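Local structure of acetyl xylan esterase (Paenibacillus sp. R4, 6AGQ) at residues M268-Q273 / K293-Y298; L205-F210 / E304-H309; T22-F27 / L250-G255; G145-A150 / E244-T249. The protein probably removes acetyl groups from xylan and related acetylated substrates as a cold-active esterase of the alpha/beta hydrolase clan. One frame throughout, in Å; residues are numbered along the deposited sequence.

Overall arrangement
The four contacts form two pairs, 25 to 30 Å apart between centres. Interactions 1 and 2, with centres 8 Å apart, share the part of the mixed sheet where strands 203-207, 265-271 and 293-298 run side by side, and both touch a second subunit. Interactions 3 and 4, with centres 11 Å apart, both use helix 243-251, and Pro149 meets Phe27, Tyr252 and Phe253 between them. Along the chain, interaction 4 falls within the span of interaction 3 and interaction 1 within that of interaction 2. Interactions 2 and 3 cross along the chain, so the edge of the sheet and the region around helix 243-251 are built from interleaved parts of the sequence.

Interaction 1. Residues M268-Q273 / K293-Y298; sequences MAITLQ and KEVRLY
Met268 and Arg296 share one rung of a ladder of main-chain bonds that joins two parallel strands, Arg296 N giving its hydrogen to Met268 O at 2.8 Å. Ile270 continues it in both directions: its N reaches Arg296 O at 2.9 Å, with an N-H...O angle of 172°, and its O accepts from Tyr298 N at 3.0 Å. Met268 N to Glu294 O and Leu272 N to Tyr298 O add a rung on each side. On one face of the sheet Ile270 CD1 meets Val295 CG2 at 3.7 Å, the two side chains crossing at a slant. That methyl of Val295 lies anti to its own N (CG1 has chi1 67°), which also brings it to 3.3 Å from Met268 O. Helix 279-286 packs on this face through Phe283 and Tyr286. On the other face Thr271 CG2 comes to the edge of the Tyr298 ring, 4.1 Å from Tyr298 CB. Tyr298 OH is held by ND1 of His309, and Glu239 of a second subunit packs against Arg296 and Tyr298. Along the outer strand Arg296 NH2 makes a salt bridge with Glu294 OE2 at 3.0 Å. Strand 265-271, helix 279-286 and strand 293-298 together form a beta-alpha-beta crossover, which ends the parallel part of an alpha/beta hydrolase sheet.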
loop_
_atom_site.group_PDB
_atom_site.type_symbol
_atom_site.label_atom_id
_atom_site.label_comp_id
_atom_site.label_asym_id
_atom_site.label_seq_id
_atom_site.Cartn_x
_atom_site.Cartn_y
_atom_site.Cartn_z
ATOM N N MET A 268 -32.131 8.080 -7.912
ATOM C CA MET A 268 -30.724 7.833 -7.981
ATOM C C MET A 268 -29.933 7.969 -6.666
ATOM O O MET A 268 -30.015 8.985 -6.023
ATOM C CB MET A 268 -30.110 8.739 -9.048
ATOM C CG MET A 268 -28.683 8.297 -9.355
ATOM S SD MET A 268 -27.787 9.216 -10.581
ATOM C CE MET A 268 -28.814 9.052 -12.060
ATOM N N ALA A 269 -29.124 6.966 -6.331
ATOM C CA ALA A 269 -28.061 7.050 -5.329
ATOM C C ALA A 269 -26.713 7.511 -5.896
ATOM O O ALA A 269 -26.216 6.979 -6.912
ATOM C CB ALA A 269 -27.833 5.674 -4.686
ATOM N N ILE A 270 -26.088 8.473 -5.210
ATOM C CA ILE A 270 -24.735 8.911 -5.581
ATOM C C ILE A 270 -23.897 8.930 -4.320
ATOM O O ILE A 270 -24.351 9.384 -3.261
ATOM C CB ILE A 270 -24.782 10.302 -6.198
ATOM C CG1 ILE A 270 -25.726 10.292 -7.402
ATOM C CG2 ILE A 270 -23.376 10.811 -6.539
ATOM C CD1 ILE A 270 -25.947 11.649 -8.070
ATOM N N THR A 271 -22.691 8.442 -4.429
ATOM C CA THR A 271 -21.803 8.330 -3.303
ATOM C C THR A 271 -20.646 9.264 -3.579
ATOM O O THR A 271 -19.988 9.153 -4.619
ATOM C CB THR A 271 -21.328 6.855 -3.137
ATOM O OG1 THR A 271 -21.016 6.308 -4.410
ATOM C CG2 THR A 271 -22.486 5.988 -2.525
ATOM N N LEU A 272 -20.417 10.207 -2.675
ATOM C CA LEU A 272 -19.530 11.337 -2.980
ATOM C C LEU A 272 -18.050 11.034 -2.943
ATOM O O LEU A 272 -17.287 11.808 -3.455
ATOM C CB LEU A 272 -19.796 12.519 -2.056
ATOM C CG LEU A 272 -21.094 13.309 -2.274
ATOM C CD1 LEU A 272 -21.072 14.578 -1.430
ATOM C CD2 LEU A 272 -21.338 13.670 -3.736
ATOM N N GLN A 273 -17.648 9.948 -2.300
ATOM C CA GLN A 273 -16.252 9.548 -2.223
ATOM C C GLN A 273 -15.908 8.479 -3.288
ATOM O O GLN A 273 -14.815 7.931 -3.276
ATOM C CB GLN A 273 -15.922 8.959 -0.819
ATOM C CG GLN A 273 -16.135 9.890 0.379
ATOM C CD GLN A 273 -15.614 11.300 0.164
ATOM O OE1 GLN A 273 -14.457 11.507 -0.233
ATOM N NE2 GLN A 273 -16.483 12.275 0.365
ATOM N N LYS A 293 -37.582 13.117 -10.646
ATOM C CA LYS A 293 -36.387 12.525 -10.131
ATOM C C LYS A 293 -36.088 12.951 -8.726
ATOM O O LYS A 293 -36.492 14.045 -8.297
ATOM C CB LYS A 293 -35.221 12.954 -10.982
ATOM C CG LYS A 293 -34.993 14.472 -10.985
ATOM C CD LYS A 293 -33.811 14.808 -11.898
ATOM C CE LYS A 293 -33.302 16.215 -11.663
ATOM N NZ LYS A 293 -33.699 17.049 -12.787
ATOM N N GLU A 294 -35.309 12.114 -8.053
ATOM C CA GLU A 294 -34.948 12.296 -6.647
ATOM C C GLU A 294 -33.614 11.687 -6.528
ATOM O O GLU A 294 -33.376 10.735 -7.194
ATOM C CB GLU A 294 -35.853 11.482 -5.734
ATOM C CG GLU A 294 -37.207 12.069 -5.479
ATOM C CD GLU A 294 -38.100 11.125 -4.655
ATOM O OE1 GLU A 294 -39.273 10.948 -5.075
ATOM O OE2 GLU A 294 -37.639 10.546 -3.611
ATOM N N VAL A 295 -32.798 12.185 -5.627
ATOM C CA VAL A 295 -31.432 11.748 -5.456
ATOM C C VAL A 295 -31.190 11.429 -3.971
ATOM O O VAL A 295 -31.789 12.051 -3.136
ATOM C CB VAL A 295 -30.453 12.779 -6.040
ATOM C CG1 VAL A 295 -30.458 14.117 -5.249
ATOM C CG2 VAL A 295 -29.057 12.184 -6.149
ATOM N N ARG A 296 -30.424 10.373 -3.648
ATOM C CA ARG A 296 -29.896 10.213 -2.282
ATOM C C ARG A 296 -28.356 10.407 -2.350
ATOM O O ARG A 296 -27.685 9.690 -3.060
ATOM C CB ARG A 296 -30.232 8.848 -1.716
ATOM C CG ARG A 296 -31.706 8.493 -1.605
ATOM C CD ARG A 296 -32.481 9.345 -0.600
ATOM N NE ARG A 296 -33.934 9.096 -0.595
ATOM C CZ ARG A 296 -34.850 9.736 -1.337
ATOM N NH1 ARG A 296 -34.501 10.728 -2.163
ATOM N NH2 ARG A 296 -36.152 9.399 -1.242
ATOM N N LEU A 297 -27.816 11.374 -1.602
ATOM C CA LEU A 297 -26.356 11.669 -1.522
ATOM C C LEU A 297 -25.796 11.098 -0.248
ATOM O O LEU A 297 -26.155 11.525 0.845
ATOM C CB LEU A 297 -26.143 13.182 -1.516
ATOM C CG LEU A 297 -26.940 13.967 -2.566
ATOM C CD1 LEU A 297 -26.926 15.468 -2.283
ATOM C CD2 LEU A 297 -26.333 13.678 -3.918
ATOM N N TYR A 298 -24.992 10.060 -0.371
ATOM C CA TYR A 298 -24.263 9.456 0.733
ATOM C C TYR A 298 -22.851 10.086 0.754
ATOM O O TYR A 298 -21.936 9.686 0.003
ATOM C CB TYR A 298 -24.294 7.928 0.588
ATOM C CG TYR A 298 -25.720 7.426 0.545
ATOM C CD1 TYR A 298 -26.611 7.740 1.576
ATOM C CD2 TYR A 298 -26.199 6.641 -0.504
ATOM C CE1 TYR A 298 -27.946 7.304 1.564
ATOM C CE2 TYR A 298 -27.539 6.191 -0.510
ATOM C CZ TYR A 298 -28.408 6.532 0.525
ATOM O OH TYR A 298 -29.731 6.147 0.526
#

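Interaction 2. Residues L205-F210 / E304-H309; sequences LPVFPF and EGLPFH
Leu306 CD1 is the tightly packed centre of this contact, lying 3.6 Å from Phe208 CE2 and 3.8 Å from Val207 CG1. Phe208 and Leu306 cross at a slant, whereas Val207 and Leu306 pass each other in opposite directions. Val207 CG1, anti to its own N (chi1 173°), also sits over the centre of the Phe208 ring, which touches the probable nucleophile elbow, a GxSxG turn around Ser185. The other methyl, Val207 CG2, lies 3.6 Å from His309 CD2. Beyond it the contact becomes looser: a water at the edge of the imidazole bonds to His309 NE2 at 3.0 Å but reaches Pro206 O only weakly, while ND1 bonds to Tyr298 OH. At the more exposed end Glu304 O meets the edge of the Phe208 ring, 3.5 Å from Phe208 CE2, and the Glu304 carboxylate forms a salt bridge with Arg234 of a second subunit. The 304-309 loop leads into helix 309-320 across the end of strand 203-207, with Leu306 and His309 also touching neighbouring strand 265-271.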
loop_
_atom_site.group_PDB
_atom_site.type_symbol
_atom_site.label_atom_id
_atom_site.label_comp_id
_atom_site.label_asym_id
_atom_site.label_seq_id
_atom_site.Cartn_x
_atom_site.Cartn_y
_atom_site.Cartn_z
ATOM N N LEU A 205 -34.323 2.895 -10.845
ATOM C CA LEU A 205 -33.603 3.030 -9.614
ATOM C C LEU A 205 -32.062 2.791 -9.764
ATOM O O LEU A 205 -31.523 1.902 -9.105
ATOM C CB LEU A 205 -34.189 2.090 -8.574
ATOM C CG LEU A 205 -35.604 2.418 -8.064
ATOM C CD1 LEU A 205 -36.658 1.713 -8.881
ATOM C CD2 LEU A 205 -35.746 1.966 -6.617
ATOM N N PRO A 206 -31.360 3.610 -10.568
ATOM C CA PRO A 206 -29.877 3.524 -10.650
ATOM C C PRO A 206 -29.094 3.789 -9.331
ATOM O O PRO A 206 -29.257 4.834 -8.714
ATOM C CB PRO A 206 -29.545 4.551 -11.702
ATOM C CG PRO A 206 -30.617 5.560 -11.587
ATOM C CD PRO A 206 -31.863 4.818 -11.248
ATOM N N VAL A 207 -28.248 2.862 -8.915
ATOM C CA VAL A 207 -27.304 3.134 -7.827
ATOM C C VAL A 207 -25.897 3.357 -8.438
ATOM O O VAL A 207 -25.378 2.508 -9.179
ATOM C CB VAL A 207 -27.327 1.983 -6.776
ATOM C CG1 VAL A 207 -26.254 2.145 -5.724
ATOM C CG2 VAL A 207 -28.677 1.941 -6.075
ATOM N N PHE A 208 -25.272 4.476 -8.096
ATOM C CA PHE A 208 -23.946 4.857 -8.647
ATOM C C PHE A 208 -23.616 4.353 -10.044
ATOM O O PHE A 208 -22.689 3.542 -10.221
ATOM C CB PHE A 208 -22.774 4.720 -7.645
ATOM C CG PHE A 208 -22.709 3.451 -6.859
ATOM C CD1 PHE A 208 -22.451 2.216 -7.468
ATOM C CD2 PHE A 208 -22.739 3.503 -5.463
ATOM C CE1 PHE A 208 -22.306 1.051 -6.708
ATOM C CE2 PHE A 208 -22.577 2.357 -4.692
ATOM C CZ PHE A 208 -22.364 1.127 -5.311
ATOM N N PRO A 209 -24.360 4.881 -11.067
ATOM C CA PRO A 209 -24.343 4.264 -12.361
ATOM C C PRO A 209 -22.993 4.454 -13.081
ATOM O O PRO A 209 -22.440 5.565 -13.113
ATOM C CB PRO A 209 -25.488 4.928 -13.101
ATOM C CG PRO A 209 -25.730 6.214 -12.393
ATOM C CD PRO A 209 -25.364 5.954 -10.980
ATOM N N PHE A 210 -22.496 3.322 -13.583
ATOM C CA PHE A 210 -21.353 3.184 -14.481
ATOM C C PHE A 210 -21.859 3.423 -15.894
ATOM O O PHE A 210 -23.088 3.605 -16.103
ATOM C CB PHE A 210 -20.791 1.762 -14.268
ATOM C CG PHE A 210 -19.604 1.428 -15.077
ATOM C CD1 PHE A 210 -18.408 2.103 -14.904
ATOM C CD2 PHE A 210 -19.647 0.372 -15.978
ATOM C CE1 PHE A 210 -17.281 1.772 -15.652
ATOM C CE2 PHE A 210 -18.544 0.062 -16.745
ATOM C CZ PHE A 210 -17.361 0.771 -16.593
ATOM N N GLU A 304 -19.268 0.853 -2.812
ATOM C CA GLU A 304 -19.361 -0.144 -1.733
ATOM C C GLU A 304 -20.829 -0.399 -1.438
ATOM O O GLU A 304 -21.676 0.380 -1.890
ATOM C CB GLU A 304 -18.647 0.309 -0.457
ATOM C CG GLU A 304 -18.895 1.757 -0.028
ATOM C CD GLU A 304 -18.200 2.142 1.288
ATOM O OE1 GLU A 304 -18.339 1.366 2.272
ATOM O OE2 GLU A 304 -17.537 3.220 1.338
ATOM N N GLY A 305 -21.125 -1.506 -0.742
ATOM C CA GLY A 305 -22.504 -1.817 -0.340
ATOM C C GLY A 305 -23.143 -0.696 0.497
ATOM O O GLY A 305 -22.481 -0.078 1.353
ATOM N N LEU A 306 -24.439 -0.448 0.251
ATOM C CA LEU A 306 -25.204 0.621 0.883
ATOM C C LEU A 306 -26.395 0.036 1.634
ATOM O O LEU A 306 -27.524 0.065 1.124
ATOM C CB LEU A 306 -25.657 1.617 -0.184
ATOM C CG LEU A 306 -24.535 2.258 -1.007
ATOM C CD1 LEU A 306 -25.134 3.045 -2.204
ATOM C CD2 LEU A 306 -23.649 3.158 -0.143
ATOM N N PRO A 307 -26.162 -0.506 2.854
ATOM C CA PRO A 307 -27.244 -1.210 3.615
ATOM C C PRO A 307 -28.551 -0.417 3.808
ATOM O O PRO A 307 -29.622 -0.951 3.608
ATOM C CB PRO A 307 -26.583 -1.548 4.980
ATOM C CG PRO A 307 -25.099 -1.316 4.818
ATOM C CD PRO A 307 -24.820 -0.789 3.419
ATOM N N PHE A 308 -28.414 0.847 4.190
ATOM C CA PHE A 308 -29.514 1.897 4.275
ATOM C C PHE A 308 -30.287 2.200 2.997
ATOM O O PHE A 308 -31.413 2.719 3.078
ATOM C CB PHE A 308 -28.948 3.255 4.749
ATOM C CG PHE A 308 -27.536 3.504 4.262
ATOM C CD1 PHE A 308 -27.295 4.082 3.019
ATOM C CD2 PHE A 308 -26.447 3.054 5.009
ATOM C CE1 PHE A 308 -25.980 4.272 2.556
ATOM C CE2 PHE A 308 -25.148 3.209 4.543
ATOM C CZ PHE A 308 -24.919 3.832 3.312
ATOM N N HIS A 309 -29.697 1.925 1.826
ATOM C CA HIS A 309 -30.353 2.314 0.575
ATOM C C HIS A 309 -31.551 1.434 0.263
ATOM O O HIS A 309 -32.503 1.886 -0.367
ATOM C CB HIS A 309 -29.409 2.357 -0.635
ATOM C CG HIS A 309 -30.006 3.113 -1.781
ATOM N ND1 HIS A 309 -30.411 4.428 -1.664
ATOM C CD2 HIS A 309 -30.345 2.726 -3.038
ATOM C CE1 HIS A 309 -30.973 4.823 -2.802
ATOM N NE2 HIS A 309 -30.963 3.802 -3.645
HETATM O O HOH W 1 -31.653 3.989 -6.522
#

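Interaction 3. Residues T22-F27 / L250-G255; sequences TDFDLF and LSYFDG
Tyr252 OH donates to Asp23 OD1 in a very short bond of 2.5 Å, whose exact length deserves caution. OD1 arrives at the edge of the phenol, near its plane, although the carboxylate and ring planes are 71° apart. Asp23 CG stands between its own N and carbonyl carbon (chi1 79°), which turns the carboxylate toward the phenol from the residue just before helix 24-36. One helical turn on, Phe27 CB lies 3.8 Å from Tyr252 CE1, and the two rings meet obliquely with centroids 4.8 Å apart. The end of the Phe27 ring continues to Phe253, the CZ atoms of Phe27 and Phe253 being 4.1 Å apart and their side chains crossing at roughly a right angle. Ser251 O meets the edge of the Phe24 ring, 3.5 Å from Phe24 CE2; Tyr252 O lies 3.3 Å from the same Phe24 CE2, but obliquely to the ring. Each carbonyl has a true donor beyond the contact, Asn257 for Ser251 and Trp28 for Tyr252. Asp254 caps helix 255-259 with OD1 bonded to Met256 N. The hydroxyl-carboxylate pair is the one hydrogen bond between the two segments, at the end of a largely aromatic interface; if it is as modelled, the phenol would probably help to stabilise a negative charge on Asp23.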
loop_
_atom_site.group_PDB
_atom_site.type_symbol
_atom_site.label_atom_id
_atom_site.label_comp_id
_atom_site.label_asym_id
_atom_site.label_seq_id
_atom_site.Cartn_x
_atom_site.Cartn_y
_atom_site.Cartn_z
ATOM N N THR A 22 -26.141 12.600 -34.409
ATOM C CA THR A 22 -27.465 12.926 -34.976
ATOM C C THR A 22 -28.324 11.706 -35.169
ATOM O O THR A 22 -29.539 11.771 -35.014
ATOM C CB THR A 22 -27.397 13.544 -36.380
ATOM O OG1 THR A 22 -26.146 14.187 -36.563
ATOM C CG2 THR A 22 -28.533 14.531 -36.551
ATOM N N ASP A 23 -27.664 10.606 -35.514
ATOM C CA ASP A 23 -28.310 9.329 -35.783
ATOM C C ASP A 23 -28.415 8.375 -34.541
ATOM O O ASP A 23 -28.592 7.153 -34.709
ATOM C CB ASP A 23 -27.517 8.640 -36.918
ATOM C CG ASP A 23 -26.233 7.968 -36.403
ATOM O OD1 ASP A 23 -25.735 8.374 -35.345
ATOM O OD2 ASP A 23 -25.726 7.039 -37.018
ATOM N N PHE A 24 -28.321 8.904 -33.312
ATOM C CA PHE A 24 -28.530 8.092 -32.068
ATOM C C PHE A 24 -29.830 7.300 -32.115
ATOM O O PHE A 24 -29.800 6.057 -31.903
ATOM C CB PHE A 24 -28.508 8.973 -30.825
ATOM C CG PHE A 24 -28.509 8.246 -29.493
ATOM C CD1 PHE A 24 -29.725 7.910 -28.849
ATOM C CD2 PHE A 24 -27.308 8.017 -28.810
ATOM C CE1 PHE A 24 -29.726 7.311 -27.608
ATOM C CE2 PHE A 24 -27.316 7.436 -27.527
ATOM C CZ PHE A 24 -28.525 7.093 -26.926
ATOM N N ASP A 25 -30.957 7.979 -32.385
ATOM C CA ASP A 25 -32.253 7.258 -32.405
ATOM C C ASP A 25 -32.349 6.251 -33.557
ATOM O O ASP A 25 -32.792 5.089 -33.359
ATOM C CB ASP A 25 -33.450 8.200 -32.360
ATOM C CG ASP A 25 -33.461 9.051 -31.086
ATOM O OD1 ASP A 25 -33.154 8.511 -29.995
ATOM O OD2 ASP A 25 -33.747 10.273 -31.159
ATOM N N LEU A 26 -31.878 6.652 -34.730
ATOM C CA LEU A 26 -31.789 5.705 -35.857
ATOM C C LEU A 26 -30.925 4.427 -35.547
ATOM O O LEU A 26 -31.351 3.316 -35.832
ATOM C CB LEU A 26 -31.294 6.401 -37.115
ATOM C CG LEU A 26 -31.055 5.497 -38.336
ATOM C CD1 LEU A 26 -32.383 4.891 -38.758
ATOM C CD2 LEU A 26 -30.399 6.279 -39.478
ATOM N N PHE A 27 -29.735 4.592 -35.001
ATOM C CA PHE A 27 -28.887 3.423 -34.630
ATOM C C PHE A 27 -29.669 2.454 -33.729
ATOM O O PHE A 27 -29.656 1.238 -33.985
ATOM C CB PHE A 27 -27.623 3.883 -33.931
ATOM C CG PHE A 27 -26.817 2.773 -33.333
ATOM C CD1 PHE A 27 -25.886 2.084 -34.103
ATOM C CD2 PHE A 27 -26.962 2.435 -31.996
ATOM C CE1 PHE A 27 -25.131 1.056 -33.535
ATOM C CE2 PHE A 27 -26.229 1.413 -31.421
ATOM C CZ PHE A 27 -25.302 0.727 -32.188
ATOM N N LEU A 250 -18.604 5.154 -28.007
ATOM C CA LEU A 250 -19.126 5.085 -26.640
ATOM C C LEU A 250 -20.334 6.000 -26.388
ATOM O O LEU A 250 -21.184 5.708 -25.483
ATOM C CB LEU A 250 -17.991 5.356 -25.639
ATOM C CG LEU A 250 -16.837 4.297 -25.614
ATOM C CD1 LEU A 250 -15.614 4.739 -24.793
ATOM C CD2 LEU A 250 -17.316 2.978 -25.071
ATOM N N SER A 251 -20.451 7.083 -27.193
ATOM C CA SER A 251 -21.573 8.018 -27.034
ATOM C C SER A 251 -22.987 7.378 -27.233
ATOM O O SER A 251 -23.948 7.736 -26.565
ATOM C CB SER A 251 -21.366 9.228 -28.003
ATOM O OG SER A 251 -21.527 8.783 -29.385
ATOM N N TYR A 252 -23.087 6.417 -28.137
ATOM C CA TYR A 252 -24.317 5.618 -28.342
ATOM C C TYR A 252 -24.773 4.842 -27.119
ATOM O O TYR A 252 -25.953 4.501 -27.029
ATOM C CB TYR A 252 -24.147 4.647 -29.513
ATOM C CG TYR A 252 -24.023 5.358 -30.845
ATOM C CD1 TYR A 252 -25.164 5.731 -31.572
ATOM C CD2 TYR A 252 -22.776 5.674 -31.374
ATOM C CE1 TYR A 252 -25.045 6.393 -32.792
ATOM C CE2 TYR A 252 -22.655 6.325 -32.593
ATOM C CZ TYR A 252 -23.778 6.683 -33.293
ATOM O OH TYR A 252 -23.639 7.368 -34.494
ATOM N N PHE A 253 -23.857 4.605 -26.181
ATOM C CA PHE A 253 -24.118 3.791 -25.003
ATOM C C PHE A 253 -24.041 4.593 -23.707
ATOM O O PHE A 253 -24.164 4.030 -22.588
ATOM C CB PHE A 253 -23.132 2.620 -24.984
ATOM C CG PHE A 253 -23.072 1.931 -26.240
ATOM C CD1 PHE A 253 -24.018 0.962 -26.545
ATOM C CD2 PHE A 253 -22.114 2.263 -27.185
ATOM C CE1 PHE A 253 -24.031 0.371 -27.791
ATOM C CE2 PHE A 253 -22.134 1.698 -28.429
ATOM C CZ PHE A 253 -23.057 0.714 -28.707
ATOM N N ASP A 254 -23.872 5.908 -23.826
ATOM C CA ASP A 254 -23.585 6.744 -22.670
ATOM C C ASP A 254 -24.879 7.036 -21.882
ATOM O O ASP A 254 -25.833 7.602 -22.409
ATOM C CB ASP A 254 -22.894 8.037 -23.080
ATOM C CG ASP A 254 -22.205 8.746 -21.907
ATOM O OD1 ASP A 254 -22.858 9.004 -20.858
ATOM O OD2 ASP A 254 -21.000 9.060 -22.049
ATOM N N GLY A 255 -24.883 6.666 -20.603
ATOM C CA GLY A 255 -26.048 6.903 -19.738
ATOM C C GLY A 255 -26.551 8.347 -19.679
ATOM O O GLY A 255 -27.733 8.577 -19.504
#

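Interaction 4. Residues G145-A150 / E244-T249; sequences GILDPA and EQVYRT
A chi1 of -64° sets Thr249 OG1 anti to its own carbonyl carbon and aims it at Ile146 O, to which it donates at about 2.6 Å. That carbonyl belongs to a type I beta turn from Gly145 to Asp148, so the contact seats a turn on the side of helix 243-251. The fit is so close, with other Thr249 atoms near the same oxygen, that the exact bond length is doubtful. Gln245 comes from one helical turn earlier: its chain leaves anti to N, then bends at chi2 (48°), placing NE2 3.0 Å from Thr249 OG1, which lies in the amide plane. As modelled, the hydroxyl accepts from the amide and donates to the turn. Leu147 O is also near that amide, but the angle is too poor for a hydrogen bond. Next to these polar groups Ile146 CD1 rests 3.9 Å from Val246 CG1, and Leu147 CD2 lies 4.0 Å from Val246 CG2. Trp232 of helix 226-236 touches all three of these side chains. At the end of the turn, Asp148 OD1 takes a bond from Ala150 N, making an Asx turn, and the Pro149 ring packs on Thr249. On the helix, Arg248 NH1 holds Gln245 OE1 at 2.7 Å, approaching from above the amide carbonyl plane.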
loop_
_atom_site.group_PDB
_atom_site.type_symbol
_atom_site.label_atom_id
_atom_site.label_comp_id
_atom_site.label_asym_id
_atom_site.label_seq_id
_atom_site.Cartn_x
_atom_site.Cartn_y
_atom_site.Cartn_z
ATOM N N GLY A 145 -14.902 -4.569 -29.577
ATOM C CA GLY A 145 -15.608 -3.881 -30.675
ATOM C C GLY A 145 -15.676 -2.373 -30.518
ATOM O O GLY A 145 -16.573 -1.724 -31.073
ATOM N N ILE A 146 -14.718 -1.803 -29.801
ATOM C CA ILE A 146 -14.755 -0.379 -29.440
ATOM C C ILE A 146 -14.634 0.607 -30.591
ATOM O O ILE A 146 -15.090 1.763 -30.466
ATOM C CB ILE A 146 -13.775 -0.022 -28.332
ATOM C CG1 ILE A 146 -14.229 1.282 -27.628
ATOM C CG2 ILE A 146 -12.339 0.030 -28.835
ATOM C CD1 ILE A 146 -13.572 1.447 -26.281
ATOM N N LEU A 147 -14.082 0.160 -31.724
ATOM C CA LEU A 147 -14.008 1.007 -32.921
ATOM C C LEU A 147 -15.244 1.172 -33.803
ATOM O O LEU A 147 -15.239 2.035 -34.680
ATOM C CB LEU A 147 -12.799 0.610 -33.755
ATOM C CG LEU A 147 -11.493 0.826 -32.965
ATOM C CD1 LEU A 147 -10.309 0.348 -33.820
ATOM C CD2 LEU A 147 -11.294 2.282 -32.512
ATOM N N ASP A 148 -16.314 0.426 -33.548
ATOM C CA ASP A 148 -17.549 0.561 -34.305
ATOM C C ASP A 148 -18.759 0.251 -33.406
ATOM O O ASP A 148 -18.843 -0.852 -32.919
ATOM C CB ASP A 148 -17.487 -0.409 -35.497
ATOM C CG ASP A 148 -18.760 -0.374 -36.406
ATOM O OD1 ASP A 148 -19.647 0.532 -36.291
ATOM O OD2 ASP A 148 -18.868 -1.292 -37.262
ATOM N N PRO A 149 -19.723 1.197 -33.243
ATOM C CA PRO A 149 -20.843 0.894 -32.353
ATOM C C PRO A 149 -21.702 -0.315 -32.794
ATOM O O PRO A 149 -22.308 -0.936 -31.949
ATOM C CB PRO A 149 -21.685 2.183 -32.342
ATOM C CG PRO A 149 -21.232 2.961 -33.516
ATOM C CD PRO A 149 -19.816 2.559 -33.800
ATOM N N ALA A 150 -21.762 -0.605 -34.084
ATOM C CA ALA A 150 -22.507 -1.747 -34.595
ATOM C C ALA A 150 -22.023 -3.070 -34.015
ATOM O O ALA A 150 -22.833 -3.977 -33.884
ATOM C CB ALA A 150 -22.440 -1.812 -36.124
ATOM N N GLU A 244 -11.197 9.941 -31.384
ATOM C CA GLU A 244 -12.492 10.462 -31.855
ATOM C C GLU A 244 -13.469 9.295 -32.123
ATOM O O GLU A 244 -14.534 9.248 -31.584
ATOM C CB GLU A 244 -12.291 11.339 -33.108
ATOM C CG GLU A 244 -13.449 12.265 -33.429
ATOM C CD GLU A 244 -13.431 12.797 -34.873
ATOM O OE1 GLU A 244 -14.374 12.463 -35.614
ATOM O OE2 GLU A 244 -12.483 13.527 -35.275
ATOM N N GLN A 245 -13.046 8.327 -32.912
ATOM C CA GLN A 245 -13.781 7.073 -33.063
ATOM C C GLN A 245 -14.054 6.386 -31.716
ATOM O O GLN A 245 -15.182 5.965 -31.469
ATOM C CB GLN A 245 -13.081 6.138 -34.053
ATOM C CG GLN A 245 -13.883 4.912 -34.516
ATOM C CD GLN A 245 -15.299 5.243 -34.961
ATOM O OE1 GLN A 245 -15.473 5.890 -35.990
ATOM N NE2 GLN A 245 -16.334 4.819 -34.165
ATOM N N VAL A 246 -13.085 6.316 -30.820
ATOM C CA VAL A 246 -13.341 5.641 -29.526
ATOM C C VAL A 246 -14.524 6.291 -28.778
ATOM O O VAL A 246 -15.466 5.589 -28.436
ATOM C CB VAL A 246 -12.089 5.544 -28.644
ATOM C CG1 VAL A 246 -12.441 5.056 -27.252
ATOM C CG2 VAL A 246 -11.070 4.599 -29.247
ATOM N N TYR A 247 -14.539 7.627 -28.619
ATOM C CA TYR A 247 -15.591 8.287 -27.853
ATOM C C TYR A 247 -16.876 8.451 -28.646
ATOM O O TYR A 247 -17.954 8.539 -28.045
ATOM C CB TYR A 247 -15.115 9.620 -27.239
ATOM C CG TYR A 247 -14.045 9.388 -26.172
ATOM C CD1 TYR A 247 -14.349 8.712 -24.991
ATOM C CD2 TYR A 247 -12.728 9.763 -26.362
ATOM C CE1 TYR A 247 -13.393 8.460 -24.020
ATOM C CE2 TYR A 247 -11.755 9.503 -25.394
ATOM C CZ TYR A 247 -12.096 8.893 -24.224
ATOM O OH TYR A 247 -11.138 8.605 -23.261
ATOM N N ARG A 248 -16.812 8.507 -29.968
ATOM C CA ARG A 248 -18.062 8.457 -30.746
ATOM C C ARG A 248 -18.727 7.059 -30.650
ATOM O O ARG A 248 -19.920 6.983 -30.515
ATOM C CB ARG A 248 -17.847 8.889 -32.198
ATOM C CG ARG A 248 -19.007 8.522 -33.120
ATOM C CD ARG A 248 -18.871 9.179 -34.473
ATOM N NE ARG A 248 -17.737 8.611 -35.213
ATOM C CZ ARG A 248 -16.563 9.213 -35.441
ATOM N NH1 ARG A 248 -15.624 8.568 -36.138
ATOM N NH2 ARG A 248 -16.304 10.445 -34.991
ATOM N N THR A 249 -17.959 5.966 -30.670
ATOM C CA THR A 249 -18.518 4.607 -30.369
ATOM C C THR A 249 -19.248 4.623 -29.037
ATOM O O THR A 249 -20.390 4.197 -28.970
ATOM C CB THR A 249 -17.432 3.508 -30.315
ATOM O OG1 THR A 249 -16.853 3.381 -31.592
ATOM C CG2 THR A 249 -17.969 2.111 -29.890
#